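Long-range contact in aminopeptidase (Trypanosoma brucei brucei, PDB 4EFD), which probably removes single amino acids from the N-terminal ends of peptides, as a metal-dependent aminopeptidase of the M17 (leucine aminopeptidase) family: residues G417-E422 with V443-E448. Numbering follows the deposited sequence.
Sequences GLYVNE and VLYCPE
Tyr419 and Tyr445 bury the largest areas here, close to half of the contact between them, their side chains crossing at about a right angle. CD1 of Tyr445 lies over one face of the Tyr419 ring, 3.4 Å from CZ, with the planes oblique at 43°. The in-plane edge of Tyr419 faces Leu444 O, 3.4 Å from CD2; this carbonyl also bonds Ser474. Branched, apolar Val443 suits the same edge, its CG1 4.3 Å from Tyr419 CD2.

Tyrosine's flat apolar faces suit CH groups: Asn421 CA makes a CH-pi contact 3.6 Å from the Tyr445 centroid, and Pro447 CD, from its own segment, lies against the opposite face. CG anti to the backbone N (chi1 -177°) lays this ring against backbone 420-421, with Val420 O 3.5 Å from Tyr445 CG on Asn421's side.

Asparagine offers acceptor and donor: Asn421 OD1 takes the N-H of His492 and ND2 reaches Gly490 O.

Val443 N bonds Leu418 O (2.7 Å, 175°), continuing the parallel pairing of strands 416-420 and 440-442.

Strand 416-420 runs between 440-442 and antiparallel 491-496 at one margin of the catalytic-domain sheet. Helix 423-436 packs against Leu418 and Val420, helix 472-481 against Tyr419 and Val443; Arg114 of a second subunit bonds Val420 O and packs on Tyr445.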
loop_
_atom_site.group_PDB
_atom_site.type_symbol
_atom_site.label_atom_id
_atom_site.label_comp_id
_atom_site.label_asym_id
_atom_site.label_seq_id
_atom_site.Cartn_x
_atom_site.Cartn_y
_atom_site.Cartn_z
ATOM N N GLY A 417 16.561 21.206 11.084
ATOM C CA GLY A 417 17.677 20.297 11.336
ATOM C C GLY A 417 18.997 20.890 10.884
ATOM O O GLY A 417 19.106 21.368 9.757
ATOM N N LEU A 418 19.997 20.855 11.762
ATOM C CA LEU A 418 21.326 21.389 11.463
ATOM C C LEU A 418 22.348 20.268 11.302
ATOM O O LEU A 418 22.574 19.491 12.228
ATOM C CB LEU A 418 21.787 22.333 12.578
ATOM C CG LEU A 418 21.132 23.711 12.638
ATOM C CD1 LEU A 418 21.484 24.401 13.947
ATOM C CD2 LEU A 418 21.555 24.562 11.449
ATOM N N TYR A 419 22.959 20.199 10.122
ATOM C CA TYR A 419 24.041 19.262 9.841
ATOM C C TYR A 419 25.289 20.075 9.516
ATOM O O TYR A 419 25.396 20.653 8.433
ATOM C CB TYR A 419 23.665 18.352 8.669
ATOM C CG TYR A 419 24.771 17.424 8.210
ATOM C CD1 TYR A 419 25.590 17.763 7.137
ATOM C CD2 TYR A 419 24.992 16.207 8.845
ATOM C CE1 TYR A 419 26.603 16.916 6.713
ATOM C CE2 TYR A 419 26.000 15.353 8.427
ATOM C CZ TYR A 419 26.803 15.710 7.362
ATOM O OH TYR A 419 27.806 14.865 6.946
ATOM N N VAL A 420 26.231 20.114 10.454
ATOM C CA VAL A 420 27.384 21.007 10.349
ATOM C C VAL A 420 28.673 20.338 10.825
ATOM O O VAL A 420 28.684 19.637 11.837
ATOM C CB VAL A 420 27.128 22.327 11.129
ATOM C CG1 VAL A 420 26.450 22.039 12.455
ATOM C CG2 VAL A 420 28.421 23.106 11.341
ATOM N N ASN A 421 29.755 20.564 10.080
ATOM C CA ASN A 421 31.047 19.935 10.364
ATOM C C ASN A 421 31.751 20.486 11.604
ATOM O O ASN A 421 32.406 19.733 12.325
ATOM C CB ASN A 421 31.981 20.012 9.141
ATOM C CG ASN A 421 32.250 21.441 8.682
ATOM O OD1 ASN A 421 31.626 22.391 9.156
ATOM N ND2 ASN A 421 33.175 21.593 7.741
ATOM N N GLU A 422 31.612 21.785 11.854
ATOM C CA GLU A 422 32.270 22.424 12.995
ATOM C C GLU A 422 31.300 22.700 14.142
ATOM O O GLU A 422 30.288 23.374 13.960
ATOM C CB GLU A 422 32.945 23.724 12.557
ATOM C CG GLU A 422 34.074 23.510 11.560
ATOM C CD GLU A 422 34.811 24.789 11.204
ATOM O OE1 GLU A 422 34.519 25.847 11.805
ATOM O OE2 GLU A 422 35.690 24.732 10.318
ATOM N N VAL A 443 21.456 17.790 13.928
ATOM C CA VAL A 443 21.314 16.431 13.437
ATOM C C VAL A 443 22.705 15.791 13.406
ATOM O O VAL A 443 23.709 16.485 13.237
ATOM C CB VAL A 443 20.638 16.424 12.039
ATOM C CG1 VAL A 443 21.371 15.526 11.065
ATOM C CG2 VAL A 443 19.171 16.031 12.163
ATOM N N LEU A 444 22.748 14.473 13.585
ATOM C CA LEU A 444 24.002 13.717 13.692
ATOM C C LEU A 444 24.995 14.043 12.573
ATOM O O LEU A 444 24.647 13.987 11.396
ATOM C CB LEU A 444 23.690 12.212 13.704
ATOM C CG LEU A 444 24.814 11.180 13.866
ATOM C CD1 LEU A 444 25.440 10.840 12.523
ATOM C CD2 LEU A 444 25.876 11.632 14.865
ATOM N N TYR A 445 26.219 14.408 12.953
ATOM C CA TYR A 445 27.314 14.587 11.999
ATOM C C TYR A 445 28.343 13.474 12.193
ATOM O O TYR A 445 28.965 13.364 13.251
ATOM C CB TYR A 445 27.987 15.953 12.167
ATOM C CG TYR A 445 29.074 16.206 11.143
ATOM C CD1 TYR A 445 28.773 16.751 9.899
ATOM C CD2 TYR A 445 30.402 15.883 11.413
ATOM C CE1 TYR A 445 29.766 16.975 8.952
ATOM C CE2 TYR A 445 31.403 16.101 10.472
ATOM C CZ TYR A 445 31.079 16.646 9.244
ATOM O OH TYR A 445 32.066 16.866 8.315
ATOM N N CYS A 446 28.528 12.669 11.150
ATOM C CA CYS A 446 29.372 11.479 11.202
ATOM C C CYS A 446 29.546 10.922 9.784
ATOM O O CYS A 446 28.939 9.910 9.430
ATOM C CB CYS A 446 28.752 10.419 12.123
ATOM S SG CYS A 446 29.889 9.107 12.610
ATOM N N PRO A 447 30.366 11.596 8.960
ATOM C CA PRO A 447 30.622 11.181 7.578
ATOM C C PRO A 447 31.039 9.715 7.390
ATOM O O PRO A 447 30.782 9.146 6.331
ATOM C CB PRO A 447 31.759 12.111 7.142
ATOM C CG PRO A 447 31.561 13.330 7.938
ATOM C CD PRO A 447 31.016 12.885 9.265
ATOM N N GLU A 448 31.679 9.122 8.398
ATOM C CA GLU A 448 32.103 7.717 8.328
ATOM C C GLU A 448 30.922 6.809 8.013
ATOM O O GLU A 448 31.023 5.926 7.163
ATOM C CB GLU A 448 32.738 7.231 9.642
ATOM C CG GLU A 448 33.734 8.172 10.295
ATOM C CD GLU A 448 33.080 9.094 11.301
ATOM O OE1 GLU A 448 33.166 8.819 12.515
ATOM O OE2 GLU A 448 32.465 10.087 10.869
#